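Local coordinates for protein galactan 1,3-beta-galactosidase (Phanerochaete chrysosporium, PDB 7BYS) that probably hydrolyses beta-1,3-galactan from the chain end as a family 43 exo-beta-1,3-galactanase that also carries a calcium-binding carbohydrate-binding module, at residues Val112-Thr117 with Pro121-Gly126; Val95-Ser100 with Ser165-Asn170. One frame throughout, in Å; residues are numbered along the deposited sequence.

Both interactions belong to the glycoside hydrolase family 43 part of the chain, and their centres lie about 12 Å apart. Interaction 1 pairs the last two strands of the four-stranded sheet 79-128. Interaction 2 starts from strand 93-101 of that same sheet and reaches the next sheet, at strand 161-167. Strands 93-101 and 109-115 are neighbours, so the two contacts meet directly. Met96 N is 2.8 Å from Ala113 O, a probable hydrogen bond, and Val112 CG2 packs 3.8 Å from Trp97 CE2. Interaction 1 is away from the annotated sites. The Trp97 side chain is about 9 Å from that of Arg82, which binds galactose in another crystal structure of this protein; none is bound here.

Interaction 1 of 2, residues Val112-Thr117 with Pro121-Gly126; sequences VATAKT and PYTYKG
Thr114 and Thr123 exchange two backbone hydrogen bonds. Thr123 N donates to Thr114 O at 2.8 Å, and Thr114 N donates to Thr123 O at 3.0 Å. Further along, Lys125 N donates to Val112 O at 2.8 Å. Between these pairs, Ala113 faces Tyr124 as a non-hydrogen-bonded pair, and the CA of Ala113 makes a CA-H...O contact with Thr123 O. A water donates to Pro121 O at 2.9 Å and weakly to Thr114 O, bridging the two segments next to the turn.

The Thr114-Thr123 and Lys125-Val112 bonds build an antiparallel beta hairpin, strands 109-115 and 123-128, at one margin of a four-stranded sheet. Such a sheet is one blade of the five-bladed beta-propeller of family 43. Ala115 also bonds through its backbone to Tyr94 of strand 93-101, the next strand inward.

The apolar contacts centre on Tyr122. Its CG stands beside the backbone N (chi1 -75°), which turns one ring face to Ala115. The CB of Ala115 sits over the middle of that face, 3.5 Å from the centroid of the Tyr122 ring and 6° off the normal, a CH-pi contact. The CB atoms of Ala113 and Tyr122 also touch, at 3.8 Å. The phenol OH is hydrogen-bonded to Pro118 O in the turn, which holds the far end of the ring.

On the other side of the hairpin, Thr114 OG1 and Thr123 OG1 approach to 3.2 Å. The bent chain of Lys125 crosses Thr114 at about a right angle, its CE passing near OG1 of Thr114. The Lys125 ammonium end makes a cation-pi contact with Tyr172.

Interaction 2 of 2, residues Val95-Ser100 with Ser165-Asn170; sequences VMWFHS and SRLDAN
Trp97 and Leu167 meet through their side chains, with no hydrogen bond across the segments. Leu167 CD1 lies 3.6 Å above one face of the Trp97 indole, offset toward the rim. Leu167 CD2 reaches the outer six-membered ring, 3.6 Å from Trp97 CH2. The contact joins two neighbouring blades of the family 43 beta-propeller, strand 93-101 in one and strand 161-167 in the next. With chi1 -72°, Trp97 CG stays beside the backbone N and the indole extends across to the second blade. Trp97 NE1 is hydrogen-bonded to Tyr171 O. Replacing Trp97 by an alanine would probably open a gap beside the Leu167 methyls and leave Tyr171 O without its indole partner.

A second, looser touch brings Val95 CG2 to Asn170 O. Around the core, Leu152 of strand 150-156 packs on both Trp97 and Leu167, while Val174 and Ala150 also touch Leu167. Strand 93-101 is itself held by backbone bonds to strand 79-88, through Val95 with Ile86 and Trp97 with Lys84. The turn after strand 161-167 is tied down by Asn170 OD1, which accepts bonds from Asn91 ND2 and Lys90 NZ. Within that turn, Asn170 N donates a weak, bent bond to Asp168 OD1 at 3.0 Å.

Interaction 1 of 2, residues Val112-Thr117 with Pro121-Gly126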
# COMPACT_ATOMS: atom_id res chain seq x y z
N VAL A 112 14.52 14.26 11.40
CA VAL A 112 13.69 15.44 11.20
C VAL A 112 14.34 16.33 10.14
O VAL A 112 15.57 16.48 10.11
CB VAL A 112 13.45 16.23 12.51
CG1 VAL A 112 12.55 17.43 12.25
CG2 VAL A 112 12.83 15.32 13.56
N ALA A 113 13.52 16.89 9.26
CA ALA A 113 13.99 17.85 8.27
C ALA A 113 12.90 18.90 8.08
O ALA A 113 11.72 18.65 8.36
CB ALA A 113 14.37 17.20 6.93
N THR A 114 13.29 20.09 7.61
CA THR A 114 12.35 21.20 7.53
C THR A 114 12.44 21.90 6.18
O THR A 114 13.45 21.83 5.48
CB THR A 114 12.57 22.24 8.64
OG1 THR A 114 13.91 22.75 8.55
CG2 THR A 114 12.38 21.62 10.02
N ALA A 115 11.37 22.61 5.83
CA ALA A 115 11.38 23.41 4.61
C ALA A 115 10.32 24.49 4.70
O ALA A 115 9.38 24.40 5.49
CB ALA A 115 11.18 22.54 3.37
N LYS A 116 10.47 25.52 3.86
CA LYS A 116 9.48 26.58 3.79
C LYS A 116 8.42 26.35 2.72
O LYS A 116 7.41 27.07 2.70
CB LYS A 116 10.15 27.94 3.58
CG LYS A 116 11.17 28.29 4.65
CD LYS A 116 10.54 28.37 6.02
CE LYS A 116 9.60 29.56 6.13
NZ LYS A 116 9.21 29.81 7.54
N THR A 117 8.61 25.37 1.84
CA THR A 117 7.63 25.02 0.83
C THR A 117 7.37 23.53 0.93
O THR A 117 8.21 22.79 1.44
CB THR A 117 8.15 25.37 -0.58
OG1 THR A 117 9.35 24.63 -0.84
CG2 THR A 117 8.45 26.86 -0.68
N PRO A 121 13.38 21.62 -1.55
CA PRO A 121 13.98 20.53 -0.76
C PRO A 121 14.14 20.85 0.72
O PRO A 121 14.27 22.01 1.11
CB PRO A 121 15.36 20.35 -1.40
CG PRO A 121 15.20 20.88 -2.78
CD PRO A 121 14.27 22.04 -2.65
N TYR A 122 14.11 19.80 1.54
CA TYR A 122 14.16 19.93 2.99
C TYR A 122 15.60 19.92 3.48
O TYR A 122 16.51 19.41 2.82
CB TYR A 122 13.38 18.77 3.64
CG TYR A 122 11.88 18.93 3.54
CD1 TYR A 122 11.24 18.88 2.30
CD2 TYR A 122 11.10 19.14 4.69
CE1 TYR A 122 9.87 19.04 2.20
CE2 TYR A 122 9.73 19.29 4.59
CZ TYR A 122 9.12 19.24 3.35
OH TYR A 122 7.77 19.40 3.22
N THR A 123 15.80 20.48 4.67
CA THR A 123 17.10 20.55 5.32
C THR A 123 17.09 19.65 6.55
O THR A 123 16.30 19.86 7.48
CB THR A 123 17.44 21.99 5.71
OG1 THR A 123 16.38 22.55 6.49
CG2 THR A 123 17.64 22.85 4.47
N TYR A 124 17.95 18.63 6.54
CA TYR A 124 18.01 17.65 7.60
C TYR A 124 18.58 18.28 8.87
O TYR A 124 19.58 19.00 8.82
CB TYR A 124 18.90 16.51 7.12
CG TYR A 124 19.30 15.44 8.12
CD1 TYR A 124 18.35 14.66 8.76
CD2 TYR A 124 20.64 15.17 8.35
CE1 TYR A 124 18.72 13.65 9.63
CE2 TYR A 124 21.02 14.18 9.22
CZ TYR A 124 20.07 13.41 9.85
OH TYR A 124 20.49 12.43 10.71
N LYS A 125 17.93 18.01 10.00
CA LYS A 125 18.30 18.57 11.29
C LYS A 125 18.98 17.57 12.20
O LYS A 125 19.44 17.95 13.28
CB LYS A 125 17.06 19.11 12.01
CG LYS A 125 16.31 20.21 11.26
CD LYS A 125 17.19 21.43 11.05
CE LYS A 125 16.44 22.72 11.38
NZ LYS A 125 15.82 22.67 12.74
N GLY A 126 19.06 16.30 11.80
CA GLY A 126 19.63 15.29 12.67
C GLY A 126 18.67 14.18 13.04
O GLY A 126 17.44 14.30 12.90
O HOH W 1 14.81 23.85 3.24

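Interaction 2 of 2, residues Val95-Ser100 with Ser165-Asn170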
# COMPACT_ATOMS: atom_id res chain seq x y z
N VAL A 95 7.44 20.32 8.29
CA VAL A 95 8.33 19.49 9.09
C VAL A 95 8.14 18.05 8.67
O VAL A 95 7.02 17.52 8.74
CB VAL A 95 8.09 19.67 10.60
CG1 VAL A 95 9.15 18.93 11.37
CG2 VAL A 95 8.09 21.17 10.96
N MET A 96 9.23 17.43 8.21
CA MET A 96 9.26 16.03 7.81
C MET A 96 9.87 15.20 8.93
O MET A 96 10.93 15.54 9.45
CB MET A 96 10.09 15.86 6.54
CG MET A 96 10.18 14.42 6.06
SD MET A 96 11.37 14.25 4.69
CE MET A 96 10.59 15.24 3.41
N TRP A 97 9.21 14.10 9.28
CA TRP A 97 9.78 13.08 10.15
C TRP A 97 9.93 11.78 9.36
O TRP A 97 9.19 11.52 8.40
CB TRP A 97 8.90 12.81 11.38
CG TRP A 97 8.92 13.91 12.39
CD1 TRP A 97 8.58 15.21 12.18
CD2 TRP A 97 9.28 13.80 13.77
NE1 TRP A 97 8.74 15.93 13.35
CE2 TRP A 97 9.15 15.08 14.34
CE3 TRP A 97 9.73 12.75 14.58
CZ2 TRP A 97 9.45 15.35 15.69
CZ3 TRP A 97 10.02 13.00 15.92
CH2 TRP A 97 9.87 14.29 16.46
N PHE A 98 10.91 10.97 9.75
CA PHE A 98 11.11 9.69 9.09
C PHE A 98 11.82 8.74 10.04
O PHE A 98 12.44 9.15 11.03
CB PHE A 98 11.88 9.83 7.77
CG PHE A 98 13.19 10.57 7.88
CD1 PHE A 98 13.24 11.95 7.71
CD2 PHE A 98 14.37 9.89 8.12
CE1 PHE A 98 14.46 12.64 7.78
CE2 PHE A 98 15.59 10.57 8.19
CZ PHE A 98 15.63 11.94 8.03
N HIS A 99 11.72 7.45 9.74
CA HIS A 99 12.49 6.43 10.43
C HIS A 99 13.92 6.50 9.89
O HIS A 99 14.13 6.35 8.68
CB HIS A 99 11.86 5.06 10.18
CG HIS A 99 12.66 3.90 10.68
ND1 HIS A 99 12.35 2.60 10.33
CD2 HIS A 99 13.72 3.81 11.53
CE1 HIS A 99 13.20 1.77 10.91
NE2 HIS A 99 14.05 2.47 11.64
N SER A 100 14.87 6.77 10.78
CA SER A 100 16.28 6.89 10.43
C SER A 100 17.01 5.70 11.03
O SER A 100 16.89 5.43 12.23
CB SER A 100 16.80 8.22 10.99
OG SER A 100 18.20 8.34 10.83
N SER A 165 3.35 9.51 21.30
CA SER A 165 3.94 10.55 22.13
C SER A 165 3.73 11.90 21.47
O SER A 165 3.77 12.00 20.24
CB SER A 165 5.42 10.30 22.33
OG SER A 165 5.62 9.09 23.05
N ARG A 166 3.51 12.93 22.28
CA ARG A 166 3.21 14.26 21.78
C ARG A 166 4.49 15.01 21.40
O ARG A 166 5.51 14.93 22.09
CB ARG A 166 2.44 15.04 22.85
CG ARG A 166 1.99 16.43 22.43
CD ARG A 166 0.91 16.98 23.37
NE ARG A 166 1.27 16.83 24.78
CZ ARG A 166 1.92 17.72 25.51
NH1 ARG A 166 2.19 17.46 26.78
NH2 ARG A 166 2.31 18.88 24.98
N LEU A 167 4.43 15.74 20.28
CA LEU A 167 5.52 16.59 19.83
C LEU A 167 5.40 17.98 20.45
O LEU A 167 4.30 18.42 20.79
CB LEU A 167 5.49 16.76 18.32
CG LEU A 167 5.51 15.48 17.48
CD1 LEU A 167 5.66 15.82 16.02
CD2 LEU A 167 6.60 14.55 17.96
N ASP A 168 6.54 18.65 20.59
CA ASP A 168 6.56 20.03 21.05
C ASP A 168 5.92 20.95 20.00
O ASP A 168 5.54 20.54 18.90
CB ASP A 168 7.98 20.46 21.45
CG ASP A 168 8.96 20.52 20.27
OD1 ASP A 168 8.54 20.73 19.11
OD2 ASP A 168 10.18 20.40 20.52
N ALA A 169 5.82 22.23 20.35
CA ALA A 169 5.09 23.18 19.51
C ALA A 169 5.81 23.50 18.21
O ALA A 169 5.18 24.09 17.32
CB ALA A 169 4.78 24.46 20.29
N ASN A 170 7.10 23.18 18.09
CA ASN A 170 7.81 23.32 16.83
C ASN A 170 7.72 22.08 15.96
O ASN A 170 8.16 22.11 14.80
CB ASN A 170 9.29 23.61 17.08
CG ASN A 170 9.50 24.95 17.75
OD1 ASN A 170 8.84 25.94 17.43
ND2 ASN A 170 10.42 24.98 18.71